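PDB 3JW4: transcriptional regulator, MarR/EmrR family from Clostridium acetobutylicum, which probably binds DNA as a dimeric transcription factor of the MarR family, regulating gene expression through a winged helix-turn-helix domain. Local coordinates for residues D31-E36 with F118-E123; R45-I50 with Q79-K84; I58-L63 with I87-P92. One frame throughout, in Å; residues are numbered along the deposited sequence. Where two conformers were deposited one is given.

Contact 1: residues D31-E36 with F118-E123; sequences DARLAE and FLEVEE
The side chain of R33 meets E120 by way of a bend at its third torsion (chi3 120°), which turns the guanidinium so that its edge faces the carboxylate, while E120 bends at chi2 (-147°) to bring its acid group round to it. The two planes stand 71° apart, so the pair cannot form a flat, two-oxygen bridge; both terminal nitrogens converge on one oxygen instead. R33 NH2 lies 2.7 Å from E120 OE1 and approaches from above the carboxylate plane, whereas the hydrogen bond from R33 NH1 to the same OE1, at 3.1 Å, is weak. Long, flexible ionic side chains suit this place, because helices 14-35 and 105-126 are well separated here, with 9.7 Å between the CA atoms of R33 and F118, and R33 and E120 are both exposed. In the MarR fold, helices from the two ends of the chain build the dimerization region, and F118 and E122 reach residues 13-16 of the second subunit. One residue further along helix 14-35 the contact turns apolar: L34 CD1 touches F118 CE1 at 4.2 Å, the leucine crossing the aromatic side chain at about a right angle. L34 also packs on F114 and I117 of helix 105-126.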
# COMPACT_ATOMS: atom_id res chain seq x y z
N ASP B 31 8.89 1.88 8.25
CA ASP B 31 9.87 0.96 7.66
C ASP B 31 11.31 1.27 8.04
O ASP B 31 12.11 0.33 8.27
CB ASP B 31 9.76 0.93 6.14
CG ASP B 31 8.53 0.20 5.66
OD1 ASP B 31 7.84 -0.43 6.52
OD2 ASP B 31 8.26 0.25 4.44
N ALA B 32 11.62 2.57 8.13
CA ALA B 32 12.97 3.02 8.46
C ALA B 32 13.32 2.78 9.93
O ALA B 32 14.41 2.30 10.24
CB ALA B 32 13.16 4.50 8.09
N ARG B 33 12.39 3.07 10.83
CA ARG B 33 12.60 2.86 12.27
C ARG B 33 12.66 1.36 12.68
O ARG B 33 13.26 0.97 13.70
CB ARG B 33 11.50 3.58 13.07
CG ARG B 33 12.08 4.58 14.07
CD ARG B 33 10.99 5.42 14.74
NE ARG B 33 10.97 5.25 16.19
CZ ARG B 33 10.11 5.83 17.01
NH1 ARG B 33 10.18 5.58 18.32
NH2 ARG B 33 9.18 6.67 16.55
N LEU B 34 12.05 0.52 11.86
CA LEU B 34 12.06 -0.91 12.07
C LEU B 34 13.31 -1.54 11.46
O LEU B 34 13.91 -2.45 12.06
CB LEU B 34 10.82 -1.54 11.44
CG LEU B 34 9.51 -1.14 12.09
CD1 LEU B 34 8.36 -1.48 11.12
CD2 LEU B 34 9.35 -1.81 13.44
N ALA B 35 13.67 -1.07 10.26
CA ALA B 35 14.79 -1.59 9.47
C ALA B 35 16.10 -1.51 10.24
O ALA B 35 16.97 -2.38 10.09
CB ALA B 35 14.93 -0.82 8.13
N GLU B 36 16.23 -0.47 11.06
CA GLU B 36 17.40 -0.33 11.92
C GLU B 36 17.50 -1.52 12.88
O GLU B 36 18.60 -1.94 13.24
CB GLU B 36 17.40 1.02 12.68
CG GLU B 36 18.45 2.01 12.20
CD GLU B 36 18.14 2.64 10.84
OE1 GLU B 36 17.08 3.30 10.71
OE2 GLU B 36 18.98 2.51 9.92
N PHE B 118 4.70 1.97 16.07
CA PHE B 118 3.41 2.19 15.40
C PHE B 118 2.59 3.27 16.09
O PHE B 118 1.88 4.04 15.44
CB PHE B 118 2.59 0.90 15.31
CG PHE B 118 3.25 -0.22 14.49
CD1 PHE B 118 3.92 0.05 13.32
CD2 PHE B 118 3.11 -1.55 14.89
CE1 PHE B 118 4.48 -0.99 12.56
CE2 PHE B 118 3.68 -2.61 14.16
CZ PHE B 118 4.37 -2.32 12.98
N LEU B 119 2.67 3.34 17.41
CA LEU B 119 1.95 4.35 18.16
C LEU B 119 2.50 5.78 17.95
O LEU B 119 1.72 6.75 17.89
CB LEU B 119 1.95 4.01 19.64
CG LEU B 119 0.80 4.63 20.42
CD1 LEU B 119 -0.51 3.82 20.17
CD2 LEU B 119 1.15 4.72 21.91
N GLU B 120 3.83 5.93 17.82
CA GLU B 120 4.40 7.25 17.53
C GLU B 120 4.01 7.69 16.11
O GLU B 120 3.75 8.86 15.89
CB GLU B 120 5.92 7.29 17.71
CG GLU B 120 6.43 6.76 19.09
CD GLU B 120 7.70 7.47 19.61
OE1 GLU B 120 8.43 8.09 18.78
OE2 GLU B 120 7.96 7.40 20.84
N VAL B 121 3.99 6.75 15.17
CA VAL B 121 3.57 7.06 13.81
C VAL B 121 2.10 7.48 13.80
O VAL B 121 1.73 8.46 13.17
CB VAL B 121 3.82 5.89 12.84
CG1 VAL B 121 3.17 6.16 11.47
CG2 VAL B 121 5.33 5.66 12.67
N GLU B 122 1.27 6.77 14.54
CA GLU B 122 -0.15 7.11 14.65
C GLU B 122 -0.34 8.53 15.17
O GLU B 122 -1.18 9.29 14.66
CB GLU B 122 -0.87 6.12 15.58
CG GLU B 122 -2.34 6.44 15.89
CD GLU B 122 -3.30 5.97 14.81
OE1 GLU B 122 -2.86 5.43 13.78
OE2 GLU B 122 -4.53 6.13 15.00
N GLU B 123 0.43 8.89 16.19
CA GLU B 123 0.32 10.19 16.82
C GLU B 123 0.76 11.31 15.87
O GLU B 123 0.35 12.44 16.03
CB GLU B 123 1.12 10.24 18.13
CG GLU B 123 0.33 9.65 19.34
CD GLU B 123 1.20 9.21 20.54
OE1 GLU B 123 2.40 8.87 20.34
OE2 GLU B 123 0.67 9.17 21.68

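Contact 2: residues R45-I50 with Q79-K84; sequences RMIGYI and QGLEKK
M46 and I47 meet L81 in a small, wholly apolar contact buried between helix 41-53 and helix 74-83, in the core of the presumed DNA-binding domain. No hydrogen bond joins the two segments; the three side chains that touch are all buried, and a single leucine carries one whole side of the contact. L81 points toward helix 41-53 and inserts its forked end there, both methyls straddling the arm of I47. CD2 of L81 meets CD1 of I47 at 3.7 Å. The other branch, CD1 of L81, lies 3.7 Å from CG1 of I47 and also reaches CG of M46 at 4.1 Å. Between the backbones the distance is 8.2 Å from the CA of I47 to that of L81, a spacing that aliphatic side chains of this size can bridge.

The isoleucine's CB does not face L81 directly. With CG1 anti to its carbonyl carbon (chi1 -59°) and the chain extended beyond it, the ethyl arm swings across to the leucine. At M46 selenomethionine stands in for methionine; its touch through CG, and its packing on I74, M77 and L78 of helix 74-83, are described for one of two deposited conformers and are therefore less certain. Methionine, unbranched and pliable, suits a seam between several side chains, whereas beta-branched I47 packs against L110, V111 and F114 of helix 105-126 and V103 of strand 100-103. L81 in turn carries the apolar layer on to I87 of strand 87-90. Helices packed through such a core beside a two-stranded antiparallel wing are typical of the winged helix-turn-helix domain of MarR regulators, in which helix 74-83 is probably the DNA-recognition helix.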
# COMPACT_ATOMS: atom_id res chain seq x y z
N ARG B 45 3.49 -7.18 12.87
CA ARG B 45 2.09 -7.57 12.80
C ARG B 45 1.85 -9.05 13.14
O ARG B 45 0.91 -9.39 13.87
CB ARG B 45 1.55 -7.28 11.39
CG ARG B 45 0.73 -6.05 11.26
CD ARG B 45 1.46 -4.73 11.48
NE ARG B 45 0.64 -3.89 12.38
CZ ARG B 45 0.49 -2.57 12.32
NH1 ARG B 45 -0.30 -1.99 13.23
NH2 ARG B 45 1.09 -1.83 11.39
N MSE B 46 2.67 -9.92 12.58
CA MSE B 46 2.55 -11.36 12.83
C MSE B 46 2.79 -11.67 14.31
O MSE B 46 1.97 -12.33 14.94
CB MSE B 46 3.53 -12.16 11.97
CG MSE B 46 3.59 -13.63 12.34
SE MSE B 46 4.17 -14.75 10.88
CE MSE B 46 2.77 -14.28 9.67
N ILE B 47 3.90 -11.19 14.86
CA ILE B 47 4.19 -11.43 16.28
C ILE B 47 3.07 -10.87 17.18
O ILE B 47 2.68 -11.52 18.13
CB ILE B 47 5.49 -10.81 16.76
CG1 ILE B 47 6.67 -11.32 16.02
CG2 ILE B 47 5.79 -11.29 18.21
CD1 ILE B 47 7.94 -10.66 16.51
N GLY B 48 2.64 -9.64 16.92
CA GLY B 48 1.52 -9.03 17.63
C GLY B 48 0.27 -9.90 17.60
O GLY B 48 -0.38 -10.08 18.61
N TYR B 49 -0.09 -10.40 16.43
CA TYR B 49 -1.29 -11.22 16.27
C TYR B 49 -1.12 -12.49 17.11
O TYR B 49 -2.03 -12.91 17.82
CB TYR B 49 -1.50 -11.59 14.78
CG TYR B 49 -2.75 -12.40 14.56
CD1 TYR B 49 -4.01 -11.77 14.51
CD2 TYR B 49 -2.71 -13.79 14.50
CE1 TYR B 49 -5.19 -12.51 14.35
CE2 TYR B 49 -3.90 -14.55 14.34
CZ TYR B 49 -5.13 -13.90 14.27
OH TYR B 49 -6.30 -14.60 14.11
N ILE B 50 0.07 -13.08 17.07
CA ILE B 50 0.32 -14.27 17.85
C ILE B 50 0.19 -13.95 19.34
O ILE B 50 -0.51 -14.63 20.06
CB ILE B 50 1.67 -14.91 17.58
CG1 ILE B 50 1.81 -15.37 16.13
CG2 ILE B 50 1.86 -16.08 18.49
CD1 ILE B 50 3.25 -15.66 15.74
N GLN B 79 9.71 -19.46 10.68
CA GLN B 79 10.99 -20.13 11.00
C GLN B 79 12.00 -19.09 11.50
O GLN B 79 12.80 -19.39 12.39
CB GLN B 79 11.55 -20.88 9.80
CG GLN B 79 10.92 -22.28 9.57
CD GLN B 79 11.43 -22.95 8.32
OE1 GLN B 79 10.77 -22.90 7.27
NE2 GLN B 79 12.65 -23.54 8.38
N GLY B 80 11.96 -17.90 10.92
CA GLY B 80 12.91 -16.83 11.29
C GLY B 80 12.67 -16.36 12.72
O GLY B 80 13.58 -16.35 13.53
N LEU B 81 11.41 -16.04 13.03
CA LEU B 81 11.01 -15.66 14.41
C LEU B 81 11.36 -16.78 15.40
O LEU B 81 11.87 -16.54 16.48
CB LEU B 81 9.51 -15.34 14.44
CG LEU B 81 9.03 -14.14 13.62
CD1 LEU B 81 7.50 -14.02 13.60
CD2 LEU B 81 9.69 -12.87 14.14
N GLU B 82 11.14 -18.03 15.01
CA GLU B 82 11.50 -19.14 15.90
C GLU B 82 13.03 -19.26 16.09
O GLU B 82 13.51 -19.47 17.20
CB GLU B 82 10.89 -20.43 15.37
CG GLU B 82 11.20 -21.67 16.15
CD GLU B 82 10.59 -22.90 15.49
OE1 GLU B 82 10.82 -23.12 14.25
OE2 GLU B 82 9.92 -23.67 16.20
N LYS B 83 13.79 -19.08 15.01
CA LYS B 83 15.24 -19.27 15.10
C LYS B 83 15.85 -18.19 15.99
O LYS B 83 16.85 -18.44 16.69
CB LYS B 83 15.90 -19.22 13.73
CG LYS B 83 17.40 -19.52 13.80
CD LYS B 83 17.90 -20.34 12.66
CE LYS B 83 17.18 -21.66 12.56
NZ LYS B 83 18.01 -22.79 12.96
N LYS B 84 15.29 -16.99 15.93
CA LYS B 84 15.78 -15.88 16.71
C LYS B 84 15.27 -15.90 18.17
O LYS B 84 15.62 -15.03 18.95
CB LYS B 84 15.44 -14.55 16.01
CG LYS B 84 16.28 -14.24 14.76
CD LYS B 84 15.77 -12.99 14.02
CE LYS B 84 16.71 -12.54 12.91
NZ LYS B 84 16.13 -11.59 11.86

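Contact 3: residues I58-L63 with I87-P92; sequences IIQKDL and IERRIP
Q60 reaches R89 across a surface contact made mostly of polar side-chain ends, with one water beside them bonded to both. In sequence order, I58 leads in, its side chain packing on I50 and N53 of helix 41-53. I59, at the N-cap position, has no side-chain acceptor; its backbone N gives a nearly straight hydrogen bond (172°) to D62 OD2 at 3.0 Å, the N-cap-NH half of a capping box, tying the acid of the first turn back to the helix start. Q60 opens the helix. Its CG stands anti to the backbone N (chi1 -178°) and the chain runs on extended, carrying the amide out to R89, whose NH2 lies 3.1 Å from Q60 OE1. The water donates to Q60 OE1 at 3.0 Å and accepts from R89 NH2 at 2.6 Å. A glutamine suits this spot, since its carbonyl can face the arginine while NE2 makes a weak hydrogen bond to T75. The stronger partner of R89 is E82, which forms a salt bridge with NH1. Finally L63 packs inward on Y49 of helix 41-53, L78 of helix 74-83 and I101 of strand 100-103, so the short helix 60-64 lies against both helices and the wing sheet, whose strand 87-90 pairs with strand 100-103.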
# COMPACT_ATOMS: atom_id res chain seq x y z
N ILE B 58 -3.26 -20.90 18.28
CA ILE B 58 -2.95 -20.47 16.92
C ILE B 58 -2.14 -21.56 16.24
O ILE B 58 -1.11 -21.98 16.79
CB ILE B 58 -2.10 -19.19 16.93
CG1 ILE B 58 -2.90 -18.01 17.44
CG2 ILE B 58 -1.58 -18.84 15.53
CD1 ILE B 58 -1.99 -16.93 17.89
N ILE B 59 -2.58 -22.03 15.08
CA ILE B 59 -1.73 -22.92 14.26
C ILE B 59 -1.26 -22.22 12.98
O ILE B 59 -1.75 -21.14 12.63
CB ILE B 59 -2.42 -24.27 13.94
CG1 ILE B 59 -3.62 -24.09 13.02
CG2 ILE B 59 -2.82 -24.99 15.24
CD1 ILE B 59 -4.23 -25.40 12.56
N GLN B 60 -0.29 -22.81 12.29
CA GLN B 60 0.28 -22.13 11.12
C GLN B 60 -0.80 -21.79 10.10
O GLN B 60 -0.80 -20.69 9.54
CB GLN B 60 1.42 -22.92 10.48
CG GLN B 60 2.04 -22.17 9.28
CD GLN B 60 3.29 -22.82 8.76
OE1 GLN B 60 4.12 -23.32 9.52
NE2 GLN B 60 3.47 -22.78 7.43
N LYS B 61 -1.74 -22.71 9.88
CA LYS B 61 -2.91 -22.46 9.03
C LYS B 61 -3.63 -21.12 9.29
O LYS B 61 -3.97 -20.42 8.34
CB LYS B 61 -3.93 -23.62 9.13
CG LYS B 61 -3.76 -24.73 8.09
CD LYS B 61 -4.07 -26.15 8.65
CE LYS B 61 -5.49 -26.29 9.23
NZ LYS B 61 -6.56 -26.22 8.20
N ASP B 62 -3.89 -20.78 10.55
CA ASP B 62 -4.62 -19.52 10.87
C ASP B 62 -3.82 -18.28 10.44
O ASP B 62 -4.39 -17.23 10.13
CB ASP B 62 -4.90 -19.39 12.38
CG ASP B 62 -5.65 -20.59 12.97
OD1 ASP B 62 -6.63 -21.07 12.36
OD2 ASP B 62 -5.27 -21.03 14.08
N LEU B 63 -2.49 -18.40 10.46
CA LEU B 63 -1.62 -17.29 10.09
C LEU B 63 -1.63 -17.12 8.55
O LEU B 63 -1.82 -16.02 8.05
CB LEU B 63 -0.21 -17.52 10.64
CG LEU B 63 -0.12 -17.53 12.17
CD1 LEU B 63 1.28 -17.86 12.67
CD2 LEU B 63 -0.59 -16.21 12.74
N ILE B 87 9.45 -16.80 19.13
CA ILE B 87 8.25 -17.62 19.22
C ILE B 87 8.66 -19.07 19.35
O ILE B 87 9.81 -19.43 19.03
CB ILE B 87 7.34 -17.47 18.00
CG1 ILE B 87 8.01 -17.98 16.72
CG2 ILE B 87 6.87 -15.96 17.79
CD1 ILE B 87 7.09 -18.01 15.49
N GLU B 88 7.74 -19.90 19.83
CA GLU B 88 7.93 -21.34 19.94
C GLU B 88 6.63 -22.03 19.55
O GLU B 88 5.56 -21.41 19.51
CB GLU B 88 8.30 -21.77 21.36
CG GLU B 88 7.25 -21.42 22.39
CD GLU B 88 7.44 -22.07 23.77
OE1 GLU B 88 8.45 -22.78 24.00
OE2 GLU B 88 6.54 -21.85 24.63
N ARG B 89 6.74 -23.31 19.27
CA ARG B 89 5.60 -24.14 18.96
C ARG B 89 5.48 -25.13 20.09
O ARG B 89 6.43 -25.82 20.40
CB ARG B 89 5.80 -24.84 17.63
CG ARG B 89 5.86 -23.85 16.45
CD ARG B 89 6.53 -24.49 15.22
NE ARG B 89 5.96 -23.94 13.98
CZ ARG B 89 6.63 -23.26 13.04
NH1 ARG B 89 7.92 -22.99 13.15
NH2 ARG B 89 5.97 -22.83 11.96
N ARG B 90 4.33 -25.15 20.74
CA ARG B 90 4.10 -26.01 21.89
C ARG B 90 3.08 -27.07 21.53
O ARG B 90 2.05 -26.76 20.92
CB ARG B 90 3.52 -25.22 23.06
CG ARG B 90 4.43 -24.19 23.68
CD ARG B 90 3.77 -23.68 24.96
NE ARG B 90 4.09 -22.29 25.30
CZ ARG B 90 3.38 -21.55 26.15
NH1 ARG B 90 2.29 -22.06 26.74
NH2 ARG B 90 3.73 -20.31 26.43
N ILE B 91 3.37 -28.30 21.93
CA ILE B 91 2.36 -29.35 21.96
C ILE B 91 1.32 -28.99 23.02
O ILE B 91 1.65 -28.84 24.19
CB ILE B 91 2.96 -30.76 22.23
CG1 ILE B 91 3.88 -30.77 23.46
CG2 ILE B 91 3.72 -31.26 21.01
CD1 ILE B 91 4.82 -31.97 23.50
N PRO B 92 0.06 -28.80 22.60
CA PRO B 92 -0.99 -28.54 23.59
C PRO B 92 -1.32 -29.79 24.38
O PRO B 92 -2.16 -29.73 25.25
CB PRO B 92 -2.19 -28.15 22.73
CG PRO B 92 -1.98 -28.93 21.47
CD PRO B 92 -0.49 -28.91 21.24
O HOH W 1 7.03 -22.60 9.57

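In the fold
Contacts 2 and 3 are close neighbours, their centres about 10 Å apart, and their segments alternate along the chain, weaving helices 41-53, 60-64 and 74-83 and strand 87-90 into one domain. A salt bridge from E82 OE1 to R89 NH1, 3.1 Å long, joins them directly, and E82 N packs against I87 CG1 at 3.6 Å. Contact 1 lies further off, near the second subunit: its centre is about 18 Å from that of contact 2 and about 27 Å from that of contact 3, which is on the opposite side of the chain's centre. Yet R45 of contact 2 makes a cation-pi interaction with F118 of contact 1, linking the presumed DNA-binding domain to the helices that meet the second subunit.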